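Local coordinates for protein fusion DH (Streptomyces sp. MJ635-86F5, PDB 6K97) that probably serves as the dehydratase domain of a polyketide synthase in cremimycin biosynthesis, here made as an engineered fusion with a double hotdog fold, at residues T51-L56 and Q108-L113; H65-T70 and R209-G214; W197-L202 and R218-A223; D233-A238 and G288-R293; F277-V282 and G320-R325. One frame throughout, in Å; residues are numbered along the deposited sequence.

Contact 1 (T51-L56 and Q108-L113); sequences TGRLAL and QSSSLL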
# COMPACT_ATOMS: atom_id res chain seq x y z
N THR A 51 4.69 -1.20 4.52
CA THR A 51 5.83 -0.52 3.89
C THR A 51 6.74 0.12 4.91
O THR A 51 6.31 0.46 6.02
CB THR A 51 5.39 0.60 2.90
OG1 THR A 51 4.91 1.76 3.62
CG2 THR A 51 4.28 0.11 1.98
N GLY A 52 8.00 0.28 4.52
CA GLY A 52 8.96 1.00 5.35
C GLY A 52 10.18 1.37 4.56
O GLY A 52 10.42 0.87 3.46
N ARG A 53 10.96 2.27 5.14
CA ARG A 53 12.22 2.71 4.56
C ARG A 53 13.32 1.95 5.28
O ARG A 53 13.32 1.87 6.51
CB ARG A 53 12.42 4.22 4.76
CG ARG A 53 13.67 4.77 4.09
CD ARG A 53 13.77 6.29 4.22
NE ARG A 53 14.93 6.80 3.49
CZ ARG A 53 16.15 6.97 4.01
NH1 ARG A 53 16.40 6.71 5.29
NH2 ARG A 53 17.13 7.43 3.25
N LEU A 54 14.26 1.41 4.52
CA LEU A 54 15.38 0.71 5.11
C LEU A 54 16.76 1.28 4.73
O LEU A 54 17.24 1.14 3.60
CB LEU A 54 15.29 -0.74 4.73
CG LEU A 54 16.19 -1.67 5.52
CD1 LEU A 54 16.17 -1.39 7.00
CD2 LEU A 54 15.68 -3.06 5.23
N ALA A 55 17.38 1.94 5.70
CA ALA A 55 18.67 2.60 5.52
C ALA A 55 19.65 2.21 6.62
O ALA A 55 19.35 2.29 7.78
CB ALA A 55 18.50 4.11 5.48
N LEU A 56 20.84 1.84 6.25
CA LEU A 56 21.82 1.41 7.24
C LEU A 56 22.07 2.52 8.26
O LEU A 56 22.30 2.23 9.41
CB LEU A 56 23.08 0.97 6.53
CG LEU A 56 24.05 0.13 7.34
CD1 LEU A 56 23.40 -1.07 7.94
CD2 LEU A 56 25.23 -0.27 6.46
N GLN A 108 25.67 4.41 2.04
CA GLN A 108 25.39 5.40 1.01
C GLN A 108 24.02 5.17 0.37
O GLN A 108 23.68 5.85 -0.59
CB GLN A 108 26.50 5.37 -0.05
CG GLN A 108 27.82 6.04 0.38
CD GLN A 108 27.68 7.55 0.63
OE1 GLN A 108 27.72 8.36 -0.30
NE2 GLN A 108 27.50 7.93 1.89
N SER A 109 23.23 4.22 0.87
CA SER A 109 22.03 3.80 0.14
C SER A 109 20.88 3.53 1.08
O SER A 109 21.04 3.45 2.30
CB SER A 109 22.30 2.57 -0.69
OG SER A 109 22.26 1.39 0.12
N SER A 110 19.71 3.41 0.49
CA SER A 110 18.49 3.20 1.26
C SER A 110 17.39 2.69 0.36
O SER A 110 17.32 3.06 -0.82
CB SER A 110 18.02 4.49 1.91
OG SER A 110 17.45 5.28 0.90
N SER A 111 16.55 1.83 0.94
CA SER A 111 15.67 0.99 0.16
C SER A 111 14.23 1.22 0.60
O SER A 111 13.93 1.34 1.77
CB SER A 111 16.05 -0.47 0.39
OG SER A 111 17.10 -0.93 -0.43
N LEU A 112 13.32 1.23 -0.36
CA LEU A 112 11.92 1.05 -0.03
C LEU A 112 11.68 -0.43 0.21
O LEU A 112 12.00 -1.24 -0.61
CB LEU A 112 11.01 1.56 -1.13
CG LEU A 112 11.24 2.98 -1.63
CD1 LEU A 112 10.03 3.38 -2.45
CD2 LEU A 112 11.47 3.98 -0.49
N LEU A 113 11.10 -0.77 1.34
CA LEU A 113 10.81 -2.15 1.75
C LEU A 113 9.30 -2.39 1.85
O LEU A 113 8.54 -1.60 2.46
CB LEU A 113 11.42 -2.36 3.13
CG LEU A 113 11.27 -3.76 3.66
CD1 LEU A 113 12.00 -4.78 2.79
CD2 LEU A 113 11.75 -3.81 5.12

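Contact 2 (H65-T70 and R209-G214); sequences HTIAGT and RGFQYG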
# COMPACT_ATOMS: atom_id res chain seq x y z
N HIS A 65 25.81 -7.53 10.78
CA HIS A 65 25.53 -8.76 10.03
C HIS A 65 26.15 -8.72 8.64
O HIS A 65 25.50 -8.41 7.65
CB HIS A 65 24.03 -9.07 9.95
CG HIS A 65 23.74 -10.39 9.33
ND1 HIS A 65 23.41 -10.53 8.00
CD2 HIS A 65 23.80 -11.65 9.83
CE1 HIS A 65 23.25 -11.81 7.72
NE2 HIS A 65 23.49 -12.52 8.81
N THR A 66 27.45 -9.06 8.61
CA THR A 66 28.26 -8.99 7.40
C THR A 66 28.78 -10.39 7.11
O THR A 66 29.26 -11.09 8.00
CB THR A 66 29.36 -7.93 7.60
OG1 THR A 66 28.70 -6.65 7.82
CG2 THR A 66 30.25 -7.77 6.37
N ILE A 67 28.60 -10.81 5.86
CA ILE A 67 28.96 -12.13 5.36
C ILE A 67 29.95 -11.97 4.18
O ILE A 67 29.62 -11.36 3.15
CB ILE A 67 27.70 -12.85 4.84
CG1 ILE A 67 26.62 -12.91 5.90
CG2 ILE A 67 28.03 -14.27 4.42
CD1 ILE A 67 26.94 -13.72 7.13
N ALA A 68 31.17 -12.43 4.37
CA ALA A 68 32.24 -12.30 3.34
C ALA A 68 32.39 -10.89 2.79
O ALA A 68 32.47 -10.72 1.62
CB ALA A 68 31.99 -13.26 2.21
N GLY A 69 32.42 -9.89 3.64
CA GLY A 69 32.57 -8.48 3.24
C GLY A 69 31.30 -7.76 2.84
O GLY A 69 31.31 -6.54 2.72
N THR A 70 30.19 -8.48 2.61
CA THR A 70 28.95 -7.83 2.20
C THR A 70 27.90 -7.82 3.31
O THR A 70 27.52 -8.86 3.82
CB THR A 70 28.36 -8.53 0.98
OG1 THR A 70 29.34 -8.58 -0.02
CG2 THR A 70 27.13 -7.78 0.44
N ARG A 209 35.70 -18.10 8.35
CA ARG A 209 35.00 -18.60 7.17
C ARG A 209 34.20 -17.53 6.43
O ARG A 209 33.58 -17.85 5.43
CB ARG A 209 33.99 -19.68 7.59
CG ARG A 209 34.52 -20.82 8.46
CD ARG A 209 35.20 -21.89 7.64
NE ARG A 209 34.25 -22.69 6.88
CZ ARG A 209 33.93 -23.97 7.12
NH1 ARG A 209 33.07 -24.57 6.30
NH2 ARG A 209 34.45 -24.65 8.14
N GLY A 210 34.12 -16.31 6.98
CA GLY A 210 33.33 -15.25 6.38
C GLY A 210 32.06 -14.79 7.12
O GLY A 210 31.35 -13.90 6.65
N PHE A 211 31.75 -15.42 8.24
CA PHE A 211 30.65 -14.97 9.06
C PHE A 211 31.16 -13.86 9.99
O PHE A 211 31.59 -14.12 11.11
CB PHE A 211 30.07 -16.13 9.89
CG PHE A 211 29.52 -17.25 9.05
CD1 PHE A 211 28.20 -17.23 8.61
CD2 PHE A 211 30.30 -18.33 8.71
CE1 PHE A 211 27.69 -18.26 7.83
CE2 PHE A 211 29.79 -19.35 7.93
CZ PHE A 211 28.48 -19.32 7.48
N GLN A 212 31.15 -12.63 9.51
CA GLN A 212 31.77 -11.55 10.24
C GLN A 212 30.76 -10.84 11.12
O GLN A 212 30.37 -9.71 10.85
CB GLN A 212 32.40 -10.60 9.25
CG GLN A 212 33.53 -11.28 8.48
CD GLN A 212 33.70 -10.85 7.03
OE1 GLN A 212 32.83 -10.25 6.40
NE2 GLN A 212 34.83 -11.24 6.48
N TYR A 213 30.36 -11.49 12.19
CA TYR A 213 29.34 -10.98 13.07
C TYR A 213 29.92 -9.91 14.00
O TYR A 213 30.79 -10.20 14.81
CB TYR A 213 28.75 -12.11 13.90
CG TYR A 213 28.02 -13.18 13.06
CD1 TYR A 213 26.95 -12.84 12.22
CD2 TYR A 213 28.33 -14.54 13.20
CE1 TYR A 213 26.26 -13.82 11.51
CE2 TYR A 213 27.64 -15.50 12.53
CZ TYR A 213 26.61 -15.13 11.66
OH TYR A 213 25.96 -16.08 10.95
N GLY A 214 29.40 -8.67 13.90
CA GLY A 214 29.71 -7.66 14.89
C GLY A 214 28.94 -7.89 16.19
O GLY A 214 28.24 -8.89 16.36
O HOH W 1 23.34 -15.75 9.59

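Contact 3 (W197-L202 and R218-A223); sequences WDTAGL and RGLRAA. With SO4 (sulfate ion), chain C.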
# COMPACT_ATOMS: atom_id res chain seq x y z
N TRP A 197 30.57 -25.63 25.47
CA TRP A 197 31.29 -25.10 24.31
C TRP A 197 31.99 -23.78 24.64
O TRP A 197 31.55 -23.04 25.51
CB TRP A 197 30.31 -24.79 23.16
CG TRP A 197 29.65 -25.95 22.48
CD1 TRP A 197 29.52 -27.23 22.95
CD2 TRP A 197 28.94 -25.90 21.24
NE1 TRP A 197 28.78 -27.99 22.06
CE2 TRP A 197 28.45 -27.21 20.99
CE3 TRP A 197 28.72 -24.91 20.30
CZ2 TRP A 197 27.74 -27.52 19.84
CZ3 TRP A 197 28.02 -25.24 19.13
CH2 TRP A 197 27.52 -26.52 18.93
N ASP A 198 33.05 -23.47 23.91
CA ASP A 198 33.68 -22.16 24.00
C ASP A 198 33.07 -21.34 22.85
O ASP A 198 33.44 -21.49 21.68
CB ASP A 198 35.18 -22.29 23.89
CG ASP A 198 35.90 -21.05 24.23
OD1 ASP A 198 35.39 -19.99 23.92
OD2 ASP A 198 37.01 -21.12 24.79
N THR A 199 32.11 -20.50 23.18
CA THR A 199 31.36 -19.75 22.20
C THR A 199 32.17 -18.63 21.57
O THR A 199 31.97 -18.30 20.38
CB THR A 199 30.02 -19.21 22.79
OG1 THR A 199 30.24 -18.31 23.90
CG2 THR A 199 29.18 -20.36 23.25
N ALA A 200 33.10 -18.04 22.31
CA ALA A 200 33.95 -17.03 21.67
C ALA A 200 34.83 -17.74 20.63
O ALA A 200 35.08 -17.21 19.55
CB ALA A 200 34.81 -16.31 22.69
N GLY A 201 35.31 -18.93 20.99
CA GLY A 201 36.02 -19.77 20.03
C GLY A 201 35.21 -20.14 18.79
O GLY A 201 35.72 -20.12 17.64
N LEU A 202 33.92 -20.44 19.00
CA LEU A 202 33.05 -20.68 17.84
C LEU A 202 32.98 -19.42 16.92
O LEU A 202 33.12 -19.52 15.66
CB LEU A 202 31.65 -21.05 18.30
CG LEU A 202 30.64 -21.24 17.17
CD1 LEU A 202 31.02 -22.44 16.32
CD2 LEU A 202 29.28 -21.42 17.76
N ARG A 218 26.56 -11.19 17.96
CA ARG A 218 27.31 -12.22 18.69
C ARG A 218 26.52 -12.50 19.96
O ARG A 218 26.99 -12.26 21.06
CB ARG A 218 28.72 -11.77 19.02
CG ARG A 218 29.63 -11.71 17.82
CD ARG A 218 31.08 -11.89 18.22
NE ARG A 218 31.51 -10.75 19.04
CZ ARG A 218 31.95 -9.59 18.56
NH1 ARG A 218 32.00 -9.32 17.25
NH2 ARG A 218 32.29 -8.62 19.39
N GLY A 219 25.31 -13.02 19.79
CA GLY A 219 24.38 -13.22 20.89
C GLY A 219 24.38 -14.58 21.54
O GLY A 219 23.77 -14.77 22.56
N LEU A 220 25.12 -15.54 20.98
CA LEU A 220 25.28 -16.85 21.62
C LEU A 220 26.18 -16.74 22.86
O LEU A 220 27.36 -16.72 22.72
CB LEU A 220 25.83 -17.86 20.61
CG LEU A 220 26.06 -19.30 21.11
CD1 LEU A 220 24.77 -19.97 21.50
CD2 LEU A 220 26.78 -20.16 20.07
N ARG A 221 25.62 -16.69 24.06
CA ARG A 221 26.41 -16.57 25.29
C ARG A 221 27.00 -17.92 25.82
O ARG A 221 28.02 -17.90 26.48
CB ARG A 221 25.59 -15.95 26.46
CG ARG A 221 25.05 -14.51 26.41
CD ARG A 221 25.58 -13.41 25.47
NE ARG A 221 26.98 -13.45 25.12
CZ ARG A 221 27.54 -12.67 24.19
NH1 ARG A 221 26.81 -11.77 23.53
NH2 ARG A 221 28.84 -12.79 23.92
N ALA A 222 26.33 -19.04 25.58
CA ALA A 222 26.68 -20.37 26.16
C ALA A 222 26.02 -21.51 25.39
O ALA A 222 24.99 -21.33 24.81
CB ALA A 222 26.27 -20.43 27.63
N ALA A 223 26.63 -22.68 25.36
CA ALA A 223 26.08 -23.80 24.59
C ALA A 223 26.65 -25.14 25.01
O ALA A 223 27.82 -25.26 25.31
CB ALA A 223 26.33 -23.57 23.13
S SO4 C . 32.78 -5.59 16.81
O1 SO4 C . 31.38 -5.16 16.53
O2 SO4 C . 33.08 -6.87 16.12
O3 SO4 C . 33.72 -4.57 16.27
O4 SO4 C . 33.03 -5.77 18.28

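Contact 4 (D233-A238 and G288-R293); sequences DVEVGA and GAKSLR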
# COMPACT_ATOMS: atom_id res chain seq x y z
N ASP A 233 22.04 -20.73 25.26
CA ASP A 233 21.54 -19.50 25.83
C ASP A 233 21.94 -18.38 24.87
O ASP A 233 23.11 -18.21 24.56
CB ASP A 233 22.13 -19.24 27.21
CG ASP A 233 21.53 -20.14 28.28
OD1 ASP A 233 20.77 -21.08 27.94
OD2 ASP A 233 21.78 -19.88 29.46
N VAL A 234 20.94 -17.63 24.41
CA VAL A 234 21.17 -16.49 23.54
C VAL A 234 20.55 -15.25 24.16
O VAL A 234 19.60 -15.32 24.93
CB VAL A 234 20.64 -16.72 22.10
CG1 VAL A 234 21.22 -17.99 21.53
CG2 VAL A 234 19.13 -16.84 22.06
N GLU A 235 21.13 -14.11 23.83
CA GLU A 235 20.71 -12.81 24.31
C GLU A 235 21.03 -11.81 23.19
O GLU A 235 21.67 -12.18 22.24
CB GLU A 235 21.41 -12.45 25.61
CG GLU A 235 20.47 -11.67 26.54
CD GLU A 235 21.00 -11.51 27.95
OE1 GLU A 235 22.21 -11.84 28.19
OE2 GLU A 235 20.22 -11.03 28.81
N VAL A 236 20.50 -10.59 23.24
CA VAL A 236 20.82 -9.62 22.20
C VAL A 236 22.17 -8.98 22.55
O VAL A 236 22.32 -8.37 23.63
CB VAL A 236 19.74 -8.51 22.10
CG1 VAL A 236 20.07 -7.55 20.96
CG2 VAL A 236 18.38 -9.13 21.86
N GLY A 237 23.14 -9.12 21.65
CA GLY A 237 24.47 -8.55 21.84
C GLY A 237 24.45 -7.03 21.76
O GLY A 237 23.62 -6.45 21.05
N ALA A 238 25.31 -6.37 22.54
CA ALA A 238 25.41 -4.90 22.54
C ALA A 238 24.05 -4.19 22.61
O ALA A 238 23.66 -3.49 21.66
CB ALA A 238 26.19 -4.43 21.32
N GLY A 288 8.45 -10.16 21.94
CA GLY A 288 9.26 -9.37 22.87
C GLY A 288 10.25 -10.08 23.77
O GLY A 288 10.83 -9.45 24.61
N ALA A 289 10.54 -11.36 23.58
CA ALA A 289 11.52 -11.99 24.46
C ALA A 289 12.89 -11.32 24.38
O ALA A 289 13.32 -10.94 23.29
CB ALA A 289 11.66 -13.46 24.15
N LYS A 290 13.55 -11.15 25.53
CA LYS A 290 14.87 -10.51 25.56
C LYS A 290 15.99 -11.53 25.53
O LYS A 290 17.09 -11.24 25.07
CB LYS A 290 14.99 -9.56 26.74
CG LYS A 290 15.42 -10.16 28.05
CD LYS A 290 15.80 -9.04 29.01
CE LYS A 290 16.67 -9.54 30.15
NZ LYS A 290 17.79 -8.58 30.35
N SER A 291 15.68 -12.74 25.97
CA SER A 291 16.63 -13.84 25.86
C SER A 291 15.92 -15.19 25.74
O SER A 291 14.73 -15.28 25.98
CB SER A 291 17.59 -13.82 27.05
OG SER A 291 16.95 -14.19 28.21
N LEU A 292 16.69 -16.21 25.39
CA LEU A 292 16.14 -17.51 25.07
C LEU A 292 17.04 -18.68 25.46
O LEU A 292 18.25 -18.59 25.37
CB LEU A 292 15.92 -17.58 23.57
CG LEU A 292 14.94 -16.61 22.90
CD1 LEU A 292 14.89 -16.97 21.45
CD2 LEU A 292 13.53 -16.71 23.44
N ARG A 293 16.42 -19.76 25.93
CA ARG A 293 17.06 -21.05 26.05
C ARG A 293 16.49 -21.88 24.92
O ARG A 293 15.26 -22.05 24.79
CB ARG A 293 16.77 -21.72 27.39
CG ARG A 293 17.21 -20.90 28.61
CD ARG A 293 17.42 -21.79 29.84
NE ARG A 293 18.23 -22.97 29.47
CZ ARG A 293 19.53 -23.13 29.70
NH1 ARG A 293 20.24 -22.23 30.36
NH2 ARG A 293 20.10 -24.24 29.27

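Contact 5 (F277-V282 and G320-R325); sequences FALRRV and GSVALR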
# COMPACT_ATOMS: atom_id res chain seq x y z
N PHE A 277 18.00 -20.62 3.80
CA PHE A 277 17.21 -20.27 2.60
C PHE A 277 15.75 -20.67 2.74
O PHE A 277 14.99 -20.28 1.92
CB PHE A 277 17.75 -20.84 1.30
CG PHE A 277 17.47 -22.30 1.09
CD1 PHE A 277 18.30 -23.28 1.67
CD2 PHE A 277 16.44 -22.73 0.27
CE1 PHE A 277 18.07 -24.63 1.43
CE2 PHE A 277 16.23 -24.11 0.02
CZ PHE A 277 17.01 -25.04 0.63
N ALA A 278 15.40 -21.57 3.67
CA ALA A 278 13.99 -22.02 3.74
C ALA A 278 13.65 -22.34 5.18
O ALA A 278 14.45 -22.91 5.91
CB ALA A 278 13.72 -23.22 2.85
N LEU A 279 12.48 -21.90 5.61
CA LEU A 279 12.00 -22.13 6.96
C LEU A 279 10.61 -22.69 6.81
O LEU A 279 9.92 -22.33 5.90
CB LEU A 279 11.98 -20.81 7.74
CG LEU A 279 13.33 -20.27 8.15
CD1 LEU A 279 13.79 -19.20 7.19
CD2 LEU A 279 13.32 -19.70 9.56
N ARG A 280 10.20 -23.53 7.76
CA ARG A 280 8.86 -24.15 7.81
C ARG A 280 8.31 -24.11 9.22
O ARG A 280 9.01 -24.49 10.16
CB ARG A 280 8.93 -25.61 7.44
CG ARG A 280 9.28 -25.91 6.01
CD ARG A 280 9.52 -27.44 5.87
NE ARG A 280 9.85 -27.76 4.48
CZ ARG A 280 8.96 -27.76 3.49
NH1 ARG A 280 9.35 -28.05 2.25
NH2 ARG A 280 7.69 -27.49 3.71
N ARG A 281 7.04 -23.71 9.35
CA ARG A 281 6.32 -23.80 10.62
C ARG A 281 6.96 -22.95 11.73
O ARG A 281 7.35 -23.45 12.81
CB ARG A 281 6.08 -25.26 11.04
CG ARG A 281 4.92 -25.91 10.27
CD ARG A 281 4.94 -27.45 10.16
NE ARG A 281 5.57 -28.17 11.29
CZ ARG A 281 6.72 -28.88 11.27
NH1 ARG A 281 7.13 -29.47 12.40
NH2 ARG A 281 7.46 -29.04 10.16
N VAL A 282 7.07 -21.65 11.46
CA VAL A 282 7.54 -20.69 12.46
C VAL A 282 6.32 -20.13 13.23
O VAL A 282 5.42 -19.60 12.61
CB VAL A 282 8.29 -19.53 11.83
CG1 VAL A 282 8.87 -18.67 12.90
CG2 VAL A 282 9.41 -20.03 10.95
N GLY A 320 9.56 -25.32 12.90
CA GLY A 320 9.47 -26.67 12.37
C GLY A 320 10.77 -27.04 11.71
O GLY A 320 11.29 -28.10 11.93
N SER A 321 11.34 -26.14 10.92
CA SER A 321 12.53 -26.52 10.17
C SER A 321 13.25 -25.30 9.64
O SER A 321 12.60 -24.35 9.22
CB SER A 321 12.13 -27.45 9.00
OG SER A 321 13.29 -27.93 8.36
N VAL A 322 14.58 -25.32 9.69
CA VAL A 322 15.39 -24.29 9.03
C VAL A 322 16.42 -24.99 8.18
O VAL A 322 17.23 -25.73 8.74
CB VAL A 322 16.21 -23.43 9.98
CG1 VAL A 322 16.94 -22.35 9.17
CG2 VAL A 322 15.33 -22.81 11.01
N ALA A 323 16.39 -24.74 6.86
CA ALA A 323 17.27 -25.42 5.91
C ALA A 323 18.39 -24.46 5.47
O ALA A 323 18.11 -23.31 5.13
CB ALA A 323 16.49 -25.86 4.69
N LEU A 324 19.64 -24.92 5.48
CA LEU A 324 20.77 -24.08 5.01
C LEU A 324 21.31 -24.55 3.68
O LEU A 324 21.16 -25.70 3.33
CB LEU A 324 21.92 -24.03 6.03
CG LEU A 324 21.73 -23.14 7.28
CD1 LEU A 324 20.65 -23.75 8.14
CD2 LEU A 324 23.01 -23.03 8.10
N ARG A 325 21.94 -23.66 2.94
CA ARG A 325 22.55 -24.04 1.65
C ARG A 325 23.87 -23.29 1.40
O ARG A 325 24.09 -22.28 2.00
CB ARG A 325 21.60 -23.79 0.46
CG ARG A 325 21.32 -22.32 0.29
CD ARG A 325 20.37 -21.91 -0.83
NE ARG A 325 20.72 -22.55 -2.09
CZ ARG A 325 20.41 -22.09 -3.30
NH1 ARG A 325 19.75 -20.94 -3.47
NH2 ARG A 325 20.78 -22.80 -4.37

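Contact 1 (T51-L56 and Q108-L113)
G52 with L113 and L54 with S111 form two consecutive antiparallel hydrogen-bonded pairs within the N-terminal part of the engineered fusion, where the sequence belongs to the hotdog family. All four N-H groups and all four carbonyls of these pairs are used. L113 N gives to G52 O at 2.8 Å, nearly along the C=O axis, and G52 N answers to L113 O in the carbonyl plane. The straightest bond runs from L54 N to S111 O (170°). Its return is less regular, since S111 N reaches L54 O from 36° above the carbonyl plane. L113 O takes in addition the CA-H of T51, with T51 CA 3.2 Å away. On the face of L54 and L113 the two leucines lie side by side, pointing the same way, with L54 CD2 4.0 Å from L113 CD2. On the other face R53 stretches its chain from CG to NE and lays one face of its guanidinium over S110 CB, which stands 3.3 Å from the guanidinium plane. The charge is met by E135 at NE and by E58 at NH1, while S110 OG bonds weakly to E135. Were R53 an alanine, E135 and E58 would probably lose their positive mate, and S110 CB the flat group that lies over it. T51 OG1 bonds to T39 and to L27 O of the second subunit. Strand 48-55 thus lies between strands 39-42 and 110-117, L113 packs on I130 of strand 126-134, and L29 of the second subunit covers T51 and L112.

Contact 2 (H65-T70 and R209-G214)
H65 turns its ring to the side of its own carbonyl carbon (chi1 -174°) and Y213 folds its ring back beside its backbone N, which sets the two side chains alongside each other. H65 CD2 comes to the edge of the tyrosine ring, 3.7 Å from Y213 CE1, with the planes at 36°. A water bonds to Y213 OH and weakly to H65 NE2; H65 ND1 is taken by I72 O. A bend at chi2 (145°) carries the Q212 amide across T66, and its OE1 accepts G69 N, of the type I' turn I67 to T70, on an in-plane lone pair at 2.8 Å. A68 N is bound in turn to G210 O at 2.7 Å, where G210 closes helix 199-208 in a Schellman motif, and Q212 N meets T66 O by a bent bond of 2.9 Å. On the same face as H65 and Y213, I67 CD1 touches F211 CD1 at 4.0 Å. H65, G69 and P74 fit the HxxxGxxxxP signature of polyketide synthase dehydratases; in this family that histidine and an aspartate of the second hotdog are the catalytic pair, to which the touching H65 and D256 probably correspond. The contact joins the two fusion parts, so its pairing is that of the construct. Strand 65-67 runs between strands 70-71 and 211-213; helix 252-266 packs on H65 and Y213, and L332 of helix 329-334 covers I67.

Contact 3 (W197-L202 and R218-A223)
The start of helix 199-208 rests on strand 220-226 in the C-terminal hotdog part of the fusion, with T199, L202 and W197 set against L220 and A223. D198 is the N-cap, and its OD1 accepts G201 N at 3.1 Å from well above the carboxylate plane. Just before the cap, W197 N gives a 2.8 Å bond to A223 O. The indole lies over the same residue: A223 CB stands 3.7 Å above the ring plane, displaced toward the rim, while W197 NE1 bonds to S225. Directly after the cap, T199 offers both its branches. Its OG1 sits between the backbone N and the carbonyl carbon (chi1 61°), facing L220 O and R221 O; both bonds would be weak, and the one proton cannot be assigned between them. Its CG2 lies 3.8 Å from A222 CA, where R221 and A222 bulge opposite D233. L202 and L220 cross at about a right angle, with L202 CD2 3.6 Å from L220 CD2, and helix 252-266 covers L220 through A261. Just before the strand, R218 grips a sulfate ion with two nearly straight bonds, NH1 to O2 at 2.9 Å and NH2 to O4 at 3.1 Å; E215 N is a further donor to it, and R218 NH1 also gives to Y213 O. The sulfate probably comes from the crystallisation liquor. The chemistry is thus divided: an apolar seam, one backbone bond and the weak T199 hydroxyl contacts hold the helix start, and R218, with E215 N, makes a spot that can receive an anion.

Contact 4 (D233-A238 and G288-R293)
L292 O is approached by two donors of the facing strand: V234 N in the carbonyl plane at 3.0 Å, almost straight at 170°, and the CA-H of D233, with D233 CA 3.4 Å away. L292 N returns a 3.1 Å bond to V234 O, which makes V234 and L292 an antiparallel hydrogen-bonded pair in the C-terminal hotdog part of the fusion. With V234 CG1 anti to the carbonyl carbon (chi1 -54°), V234 CG2 falls between the backbone N and that carbon and reaches L292 CB at 3.6 Å. Both side chains face helix 252-266, where L254 packs on each of them; this is the central helix against which a hotdog sheet curls. The other face carries charge. D233 and R293 run side by side, pointing the same way, with carboxylate and guanidinium planes 86° apart. Because D233 OD1 lies well out of the guanidinium plane, over one face, 2.7 Å from R293 NH1, no N-H points at it and the salt bridge is one of charges. W224 of strand 220-226 packs on both residues. Farther along this face E235 and K290 also run alongside each other, but their salt bridge is long, 3.8 Å from E235 OE2 to K290 NZ, whereas E235 CG rests 3.6 Å from S291 CB.

Contact 5 (F277-V282 and G320-R325)
Two classic beta bulges interrupt this antiparallel ladder of the C-terminal hotdog part: F277 and A278 both face A323, and G320 and S321 both face R280. At the first, F277 N gives to A323 O at 3.0 Å while A323 N gives to A278 O at 2.8 Å, almost straight (176°). The side chains of F277 and R325 cross at about a right angle, with R325 CG 3.5 Å from F277 CD1. The guanidinium stays farther off, 5.5 Å from R325 CZ to the ring centroid, at most a weak cation-pi attraction. F277 CE1 also meets A323 CB at 3.8 Å. A serine in place of this phenylalanine would probably leave the methylenes of R325 without the ring they lie across and the arginine freer to turn. In the middle L279 and V322 stand side by side, pointing the same way, with L279 CD2 4.0 Å from V322 CG2. At the second bulge S321 N bonds to R280 O and G320 N to R281 O, the latter from 51° above the carbonyl plane. The bent chain of R281 brings its guanidinium back across G320, whose CA stands 3.5 Å above the plane. Strand 273-284 lies between strand 315-327 and strand 93-99 of the other fusion part; beyond, strand 303-309 borders 315-327, and S321 OG bonds to D299.

Contact 1 lies in the N-terminal part of the fusion; contacts 3, 4 and 5 lie in the C-terminal hotdog. Contact 2 ties strand 65-67 of the first part to strand 211-213 of the second, with its centre about 20 Å from that of contact 1. Contacts 3 and 4 touch, their centres about 13 Å apart, because strands 220-226 and 229-235 are neighbours: R221 N probably bonds to D233 O. Contacts 2 and 3 also touch, centres about 16 Å apart. Along the chain the segments of contacts 1 and 2, 2 and 3, and 4 and 5 alternate. Contacts 1 and 5 lie on opposite sides of the chain's centre. The set thus samples both fusion parts, with contact 2 joining them.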